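Local coordinates for protein pantothenate synthetase (Francisella tularensis subsp. tularensis, PDB 3N8H) that catalyses the ATP-dependent condensation of pantoate with beta-alanine to pantothenate, through a pantoyl-adenylate intermediate, at residues 150-155 with 176-181; 184-189 with 252-257. All coordinates share one frame; numbering follows the deposited sequence.

Contact 1. Residues 150-155 with 176-181; sequences GEKDYQ and CPTQRQ. With AMP (adenosine monophosphate), chain D; PRO (proline), chain C.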
loop_
_atom_site.group_PDB
_atom_site.type_symbol
_atom_site.label_atom_id
_atom_site.label_comp_id
_atom_site.label_asym_id
_atom_site.label_seq_id
_atom_site.Cartn_x
_atom_site.Cartn_y
_atom_site.Cartn_z
ATOM N N GLY A 150 2.044 -20.100 -6.504
ATOM C CA GLY A 150 2.157 -20.963 -7.662
ATOM C C GLY A 150 2.739 -20.204 -8.859
ATOM O O GLY A 150 2.390 -19.051 -9.134
ATOM N N GLU A 151 3.646 -20.857 -9.572
ATOM C CA GLU A 151 4.217 -20.299 -10.794
ATOM C C GLU A 151 3.156 -19.998 -11.877
ATOM O O GLU A 151 3.342 -19.127 -12.748
ATOM C CB GLU A 151 5.255 -21.282 -11.331
ATOM C CG GLU A 151 5.887 -20.878 -12.633
ATOM C CD GLU A 151 6.762 -21.974 -13.177
ATOM O OE1 GLU A 151 6.305 -22.708 -14.079
ATOM O OE2 GLU A 151 7.900 -22.111 -12.681
ATOM N N LYS A 152 2.041 -20.712 -11.830
ATOM C CA LYS A 152 1.009 -20.530 -12.854
ATOM C C LYS A 152 0.568 -19.078 -12.997
ATOM O O LYS A 152 0.275 -18.613 -14.097
ATOM C CB LYS A 152 -0.215 -21.383 -12.542
ATOM C CG LYS A 152 -1.164 -21.489 -13.730
ATOM C CD LYS A 152 -2.437 -22.199 -13.359
ATOM C CE LYS A 152 -3.442 -21.222 -12.846
ATOM N NZ LYS A 152 -4.436 -21.928 -12.004
ATOM N N ASP A 153 0.471 -18.379 -11.870
ATOM C CA ASP A 153 0.125 -16.970 -11.888
ATOM C C ASP A 153 1.435 -16.177 -11.864
ATOM O O ASP A 153 1.843 -15.594 -10.841
ATOM C CB ASP A 153 -0.771 -16.667 -10.703
ATOM C CG ASP A 153 -2.053 -17.485 -10.735
ATOM O OD1 ASP A 153 -2.950 -17.117 -11.525
ATOM O OD2 ASP A 153 -2.152 -18.488 -9.983
ATOM N N TYR A 154 2.113 -16.201 -13.007
ATOM C CA TYR A 154 3.496 -15.712 -13.104
ATOM C C TYR A 154 3.676 -14.232 -12.782
ATOM O O TYR A 154 4.616 -13.823 -12.052
ATOM C CB TYR A 154 4.044 -15.961 -14.509
ATOM C CG TYR A 154 5.548 -15.956 -14.555
ATOM C CD1 TYR A 154 6.271 -17.088 -14.188
ATOM C CD2 TYR A 154 6.248 -14.818 -14.959
ATOM C CE1 TYR A 154 7.656 -17.097 -14.231
ATOM C CE2 TYR A 154 7.645 -14.813 -15.003
ATOM C CZ TYR A 154 8.340 -15.959 -14.638
ATOM O OH TYR A 154 9.717 -15.980 -14.672
ATOM N N GLN A 155 2.814 -13.420 -13.376
ATOM C CA GLN A 155 2.876 -11.973 -13.146
ATOM C C GLN A 155 2.564 -11.636 -11.678
ATOM O O GLN A 155 3.236 -10.802 -11.050
ATOM C CB GLN A 155 1.913 -11.275 -14.073
ATOM C CG GLN A 155 2.404 -11.223 -15.510
ATOM C CD GLN A 155 1.303 -10.749 -16.450
ATOM O OE1 GLN A 155 0.385 -11.510 -16.800
ATOM N NE2 GLN A 155 1.372 -9.477 -16.836
ATOM N N CYS A 176 6.193 -22.282 -6.587
ATOM C CA CYS A 176 5.951 -23.714 -6.697
ATOM C C CYS A 176 5.420 -24.097 -8.078
ATOM O O CYS A 176 4.647 -23.348 -8.654
ATOM C CB CYS A 176 4.948 -24.145 -5.615
ATOM S SG CYS A 176 5.513 -23.813 -3.906
ATOM N N PRO A 177 5.802 -25.287 -8.578
ATOM C CA PRO A 177 5.530 -25.732 -9.944
ATOM C C PRO A 177 4.045 -25.900 -10.160
ATOM O O PRO A 177 3.315 -26.302 -9.253
ATOM C CB PRO A 177 6.192 -27.124 -10.020
ATOM C CG PRO A 177 7.027 -27.252 -8.841
ATOM C CD PRO A 177 6.491 -26.326 -7.790
ATOM N N THR A 178 3.606 -25.617 -11.369
ATOM C CA THR A 178 2.192 -25.725 -11.736
ATOM C C THR A 178 1.753 -27.199 -11.811
ATOM O O THR A 178 2.334 -28.008 -12.549
ATOM C CB THR A 178 1.928 -25.023 -13.074
ATOM O OG1 THR A 178 2.152 -23.620 -12.909
ATOM C CG2 THR A 178 0.466 -25.245 -13.538
ATOM N N GLN A 179 0.751 -27.551 -11.015
ATOM C CA GLN A 179 0.216 -28.896 -11.051
ATOM C C GLN A 179 -0.763 -29.015 -12.216
ATOM O O GLN A 179 -1.575 -28.115 -12.438
ATOM C CB GLN A 179 -0.488 -29.247 -9.735
ATOM C CG GLN A 179 0.418 -29.160 -8.517
ATOM C CD GLN A 179 1.677 -29.995 -8.696
ATOM O OE1 GLN A 179 1.621 -31.213 -8.709
ATOM N NE2 GLN A 179 2.808 -29.335 -8.883
ATOM N N ARG A 180 -0.704 -30.154 -12.914
ATOM C CA ARG A 180 -1.445 -30.357 -14.153
ATOM C C ARG A 180 -2.250 -31.670 -14.174
ATOM O O ARG A 180 -1.858 -32.670 -13.533
ATOM C CB ARG A 180 -0.461 -30.319 -15.341
ATOM C CG ARG A 180 0.302 -28.991 -15.469
ATOM C CD ARG A 180 1.296 -28.917 -16.648
ATOM N NE ARG A 180 1.972 -27.608 -16.652
ATOM C CZ ARG A 180 1.437 -26.495 -17.154
ATOM N NH1 ARG A 180 0.230 -26.547 -17.734
ATOM N NH2 ARG A 180 2.102 -25.337 -17.101
ATOM N N GLN A 181 -3.374 -31.655 -14.904
ATOM C CA GLN A 181 -4.057 -32.879 -15.352
ATOM C C GLN A 181 -3.189 -33.701 -16.308
ATOM O O GLN A 181 -2.277 -33.169 -16.947
ATOM C CB GLN A 181 -5.345 -32.547 -16.121
ATOM C CG GLN A 181 -6.397 -31.848 -15.332
ATOM C CD GLN A 181 -6.975 -32.725 -14.220
ATOM O OE1 GLN A 181 -6.586 -33.883 -14.064
ATOM N NE2 GLN A 181 -7.911 -32.170 -13.445
HETATM P P AMP D . -6.134 -18.995 -6.331
HETATM O O1P AMP D . -6.879 -19.687 -5.193
HETATM O O2P AMP D . -6.415 -19.498 -7.714
HETATM O O3P AMP D . -6.168 -17.514 -6.236
HETATM O "O5'" AMP D . -4.616 -19.527 -6.129
HETATM C "C5'" AMP D . -3.973 -19.550 -4.853
HETATM C "C4'" AMP D . -2.521 -19.932 -5.009
HETATM O "O4'" AMP D . -2.446 -21.275 -5.586
HETATM C "C3'" AMP D . -1.720 -19.004 -5.939
HETATM O "O3'" AMP D . -0.364 -18.904 -5.472
HETATM C "C2'" AMP D . -1.755 -19.768 -7.257
HETATM O "O2'" AMP D . -0.738 -19.444 -8.192
HETATM C "C1'" AMP D . -1.662 -21.211 -6.769
HETATM N N9 AMP D . -2.122 -22.175 -7.775
HETATM C C8 AMP D . -3.298 -22.125 -8.443
HETATM N N7 AMP D . -3.384 -23.155 -9.332
HETATM C C5 AMP D . -2.229 -23.861 -9.251
HETATM C C6 AMP D . -1.675 -25.062 -9.913
HETATM N N6 AMP D . -2.395 -25.684 -10.861
HETATM N N1 AMP D . -0.454 -25.500 -9.558
HETATM C C2 AMP D . 0.259 -24.834 -8.619
HETATM N N3 AMP D . -0.181 -23.738 -7.965
HETATM C C4 AMP D . -1.404 -23.211 -8.229
HETATM N N PRO C . -6.536 -16.440 -9.047
HETATM C CA PRO C . -6.812 -15.036 -8.756
HETATM C C PRO C . -8.057 -14.571 -9.513
HETATM O O PRO C . -8.563 -15.317 -10.362
HETATM C CB PRO C . -5.564 -14.328 -9.287
HETATM C CG PRO C . -4.477 -15.337 -9.119
HETATM C CD PRO C . -5.116 -16.681 -9.359
HETATM O O HOH W 1 5.513 -25.172 -13.171
HETATM O O HOH W 2 3.418 -22.570 -14.885
#
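Glu151 and Cys176 join the C-terminal ends of two neighbouring parallel strands, 146-150 and 172-176, linked through helix 154-166 as a beta-alpha-beta crossover of the Rossmann-like fold. In the backbone bond between them, Glu151 N gives its hydrogen to Cys176 O (2.8 Å), extending the parallel pairing of Gly150 with Cys176 just past the strand end.

Two waters add a polar layer. Both donate to Glu151 OE1; one accepts from Thr178 N and the other from Thr178 OG1, and the carboxylate also forms a salt bridge with Arg240. A threonine suits this junction because its two branches divide the work: OG1 meets water and lies 3.3 Å from Lys152 CB, while CG2 faces the lysine's aliphatic root and the adenine amino group.

The remaining interactions hold AMP. Having no side chain, Gly150 lets the adenine come close, and its N donates to AMP O3' (2.9 Å). Asp153 OD2 lies 2.5 Å from AMP O2', short even for a hydrogen bond, so its exact length is doubtful. Lys152 bends at chi3 (89°), bringing NZ to 3.1 Å from AMP N7 while it bonds to Leu187 O and Ser188 OG. Gln179 reads the adenine edge through its backbone: its N donates to AMP N1 (2.8 Å), and its O accepts from N6 (3.0 Å).

Contact 2. Residues 184-189 with 252-257; sequences GLPLSS and LIDNFL. With AMP (adenosine monophosphate), chain D.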
loop_
_atom_site.group_PDB
_atom_site.type_symbol
_atom_site.label_atom_id
_atom_site.label_comp_id
_atom_site.label_asym_id
_atom_site.label_seq_id
_atom_site.Cartn_x
_atom_site.Cartn_y
_atom_site.Cartn_z
ATOM N N GLY A 184 -2.149 -32.098 -19.436
ATOM C CA GLY A 184 -1.329 -30.900 -19.340
ATOM C C GLY A 184 -2.112 -29.694 -18.826
ATOM O O GLY A 184 -1.527 -28.742 -18.334
ATOM N N LEU A 185 -3.438 -29.731 -18.957
ATOM C CA LEU A 185 -4.303 -28.688 -18.405
ATOM C C LEU A 185 -4.012 -28.397 -16.929
ATOM O O LEU A 185 -4.148 -29.282 -16.079
ATOM C CB LEU A 185 -5.781 -29.105 -18.583
ATOM C CG LEU A 185 -6.890 -28.193 -18.061
ATOM C CD1 LEU A 185 -6.915 -26.869 -18.834
ATOM C CD2 LEU A 185 -8.233 -28.909 -18.149
ATOM N N PRO A 186 -3.629 -27.149 -16.622
ATOM C CA PRO A 186 -3.371 -26.726 -15.254
ATOM C C PRO A 186 -4.593 -26.950 -14.372
ATOM O O PRO A 186 -5.730 -26.727 -14.800
ATOM C CB PRO A 186 -3.156 -25.211 -15.381
ATOM C CG PRO A 186 -2.835 -24.969 -16.771
ATOM C CD PRO A 186 -3.478 -26.040 -17.584
ATOM N N LEU A 187 -4.364 -27.376 -13.139
ATOM C CA LEU A 187 -5.443 -27.368 -12.151
ATOM C C LEU A 187 -5.815 -25.921 -11.792
ATOM O O LEU A 187 -4.939 -25.060 -11.626
ATOM C CB LEU A 187 -5.030 -28.165 -10.919
ATOM C CG LEU A 187 -4.786 -29.628 -11.287
ATOM C CD1 LEU A 187 -4.151 -30.349 -10.122
ATOM C CD2 LEU A 187 -6.116 -30.263 -11.706
ATOM N N SER A 188 -7.118 -25.646 -11.716
ATOM C CA SER A 188 -7.625 -24.307 -11.390
ATOM C C SER A 188 -9.035 -24.412 -10.800
ATOM O O SER A 188 -9.808 -25.269 -11.225
ATOM C CB SER A 188 -7.669 -23.459 -12.659
ATOM O OG SER A 188 -7.588 -22.082 -12.350
ATOM N N SER A 189 -9.372 -23.539 -9.849
ATOM C CA SER A 189 -10.691 -23.576 -9.206
ATOM C C SER A 189 -11.829 -23.370 -10.204
ATOM O O SER A 189 -12.864 -24.027 -10.117
ATOM C CB SER A 189 -10.793 -22.550 -8.061
ATOM O OG SER A 189 -9.851 -22.851 -7.039
ATOM N N LEU A 252 -9.549 -19.410 -18.308
ATOM C CA LEU A 252 -8.356 -20.100 -17.788
ATOM C C LEU A 252 -7.053 -19.517 -18.341
ATOM O O LEU A 252 -7.036 -19.007 -19.463
ATOM C CB LEU A 252 -8.410 -21.576 -18.155
ATOM C CG LEU A 252 -9.639 -22.330 -17.634
ATOM C CD1 LEU A 252 -9.511 -23.797 -17.998
ATOM C CD2 LEU A 252 -9.817 -22.111 -16.111
ATOM N N ILE A 253 -5.972 -19.600 -17.550
ATOM C CA ILE A 253 -4.667 -19.092 -17.960
ATOM C C ILE A 253 -3.614 -20.148 -17.713
ATOM O O ILE A 253 -3.823 -21.106 -16.939
ATOM C CB ILE A 253 -4.259 -17.773 -17.221
ATOM C CG1 ILE A 253 -3.593 -18.043 -15.851
ATOM C CG2 ILE A 253 -5.452 -16.836 -17.087
ATOM C CD1 ILE A 253 -3.196 -16.780 -15.080
ATOM N N ASP A 254 -2.484 -19.964 -18.379
ATOM C CA ASP A 254 -1.339 -20.847 -18.230
ATOM C C ASP A 254 -0.032 -20.141 -18.655
ATOM O O ASP A 254 -0.035 -19.175 -19.418
ATOM C CB ASP A 254 -1.569 -22.130 -19.060
ATOM C CG ASP A 254 -0.685 -23.279 -18.618
ATOM O OD1 ASP A 254 0.111 -23.116 -17.636
ATOM O OD2 ASP A 254 -0.756 -24.340 -19.268
ATOM N N ASN A 255 1.092 -20.622 -18.145
ATOM C CA ASN A 255 2.367 -20.249 -18.717
ATOM C C ASN A 255 3.327 -21.416 -18.495
ATOM O O ASN A 255 3.182 -22.175 -17.532
ATOM C CB ASN A 255 2.887 -18.954 -18.087
ATOM C CG ASN A 255 3.482 -19.189 -16.758
ATOM O OD1 ASN A 255 4.679 -19.518 -16.643
ATOM N ND2 ASN A 255 2.649 -19.111 -15.732
ATOM N N PHE A 256 4.265 -21.594 -19.411
ATOM C CA PHE A 256 5.270 -22.660 -19.313
ATOM C C PHE A 256 6.474 -22.269 -20.166
ATOM O O PHE A 256 6.364 -21.392 -21.029
ATOM C CB PHE A 256 4.680 -24.008 -19.795
ATOM C CG PHE A 256 3.765 -23.881 -21.003
ATOM C CD1 PHE A 256 4.290 -23.670 -22.267
ATOM C CD2 PHE A 256 2.379 -23.953 -20.864
ATOM C CE1 PHE A 256 3.455 -23.553 -23.389
ATOM C CE2 PHE A 256 1.533 -23.821 -21.978
ATOM C CZ PHE A 256 2.087 -23.619 -23.248
ATOM N N LEU A 257 7.621 -22.904 -19.922
ATOM C CA LEU A 257 8.806 -22.718 -20.763
ATOM C C LEU A 257 8.506 -23.150 -22.195
ATOM O O LEU A 257 7.856 -24.161 -22.405
ATOM C CB LEU A 257 9.967 -23.545 -20.225
ATOM C CG LEU A 257 10.531 -23.128 -18.869
ATOM C CD1 LEU A 257 11.501 -24.175 -18.349
ATOM C CD2 LEU A 257 11.224 -21.782 -18.995
HETATM P P AMP D . -6.134 -18.995 -6.331
HETATM O O1P AMP D . -6.879 -19.687 -5.193
HETATM O O2P AMP D . -6.415 -19.498 -7.714
HETATM O O3P AMP D . -6.168 -17.514 -6.236
HETATM O "O5'" AMP D . -4.616 -19.527 -6.129
HETATM C "C5'" AMP D . -3.973 -19.550 -4.853
HETATM C "C4'" AMP D . -2.521 -19.932 -5.009
HETATM O "O4'" AMP D . -2.446 -21.275 -5.586
HETATM C "C3'" AMP D . -1.720 -19.004 -5.939
HETATM O "O3'" AMP D . -0.364 -18.904 -5.472
HETATM C "C2'" AMP D . -1.755 -19.768 -7.257
HETATM O "O2'" AMP D . -0.738 -19.444 -8.192
HETATM C "C1'" AMP D . -1.662 -21.211 -6.769
HETATM N N9 AMP D . -2.122 -22.175 -7.775
HETATM C C8 AMP D . -3.298 -22.125 -8.443
HETATM N N7 AMP D . -3.384 -23.155 -9.332
HETATM C C5 AMP D . -2.229 -23.861 -9.251
HETATM C C6 AMP D . -1.675 -25.062 -9.913
HETATM N N6 AMP D . -2.395 -25.684 -10.861
HETATM N N1 AMP D . -0.454 -25.500 -9.558
HETATM C C2 AMP D . 0.259 -24.834 -8.619
HETATM N N3 AMP D . -0.181 -23.738 -7.965
HETATM C C4 AMP D . -1.404 -23.211 -8.229
HETATM O O HOH W 3 -6.594 -19.714 -14.393
#
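Leu185, Pro186 and Ser188 pack on Leu252 and Asp254 in a buried, largely apolar contact between the loop after strand 172-176 and strand 250-257, an outer strand of the antiparallel three-stranded sheet. The touching parts run 118° apart, so the loop meets the strand through side chains and does not pair with it as another strand.

Pro186 makes the tightest approach. Its ring atom CG sits over the flat face of the Asp254 carboxylate, 3.3 Å from Asp254 CG. The aspartate CG points opposite its own backbone N (chi1 -161°), which turns the group toward the loop. The compact proline ring suits this place, since it can lie against the carboxylate while the oxygens keep polar partners: OD2 accepts from Tyr206 OH of helix 196-210 and also pairs with Arg180; OD1 takes a weak bond from Asn255 N.

The part of the loop from Leu187 to Arg190 is predicted to bind ATP, and probably corresponds to the KMSKS motif of related nucleotidyl transferases. Leu187 O accepts from AMP N6 (2.7 Å, 169°), while Leu187 CB rests 3.6 Å from that same AMP N6 and the side chain packs on Asn37 and Gln181.

Beyond the proline the packing is aliphatic. Leu185 and Leu252 cross at about a right angle with their CD1 methyls 4.1 Å apart, and Leu185 also rests on Ala202 and Tyr206 of helix 196-210. The other methyl of Leu252, CD2, meets Ser188 CB at 4.3 Å. Serine suits the place because its short side chain lets CB meet the leucine while OG keeps a polar partner in Lys152 NZ. A water hydrogen-bonded to Ser188 OG (3.3 Å) accepts from Ile253 N (3.2 Å), bridging loop and strand.

In the fold
Contacts 1 and 2 follow one another along the chain, yet their centres are only about 7 Å apart, and the stretch 176-189 supplies one segment to each. They are tied directly: Arg180 NH1 forms a salt bridge with Asp254 OD2 (2.9 Å), and Gln179 O probably accepts from Leu187 N (3.0 Å). The same Gln179 and Leu187 carbonyls share the AMP amino group, so adenine recognition spans both contacts. NE2 of His39, the predicted proton donor, and Met32 N also bond to AMP. Contact 1 also borders the bound proline through Asp153; that pocket includes Gln63 and Gln156, consistent with a place for pantoate.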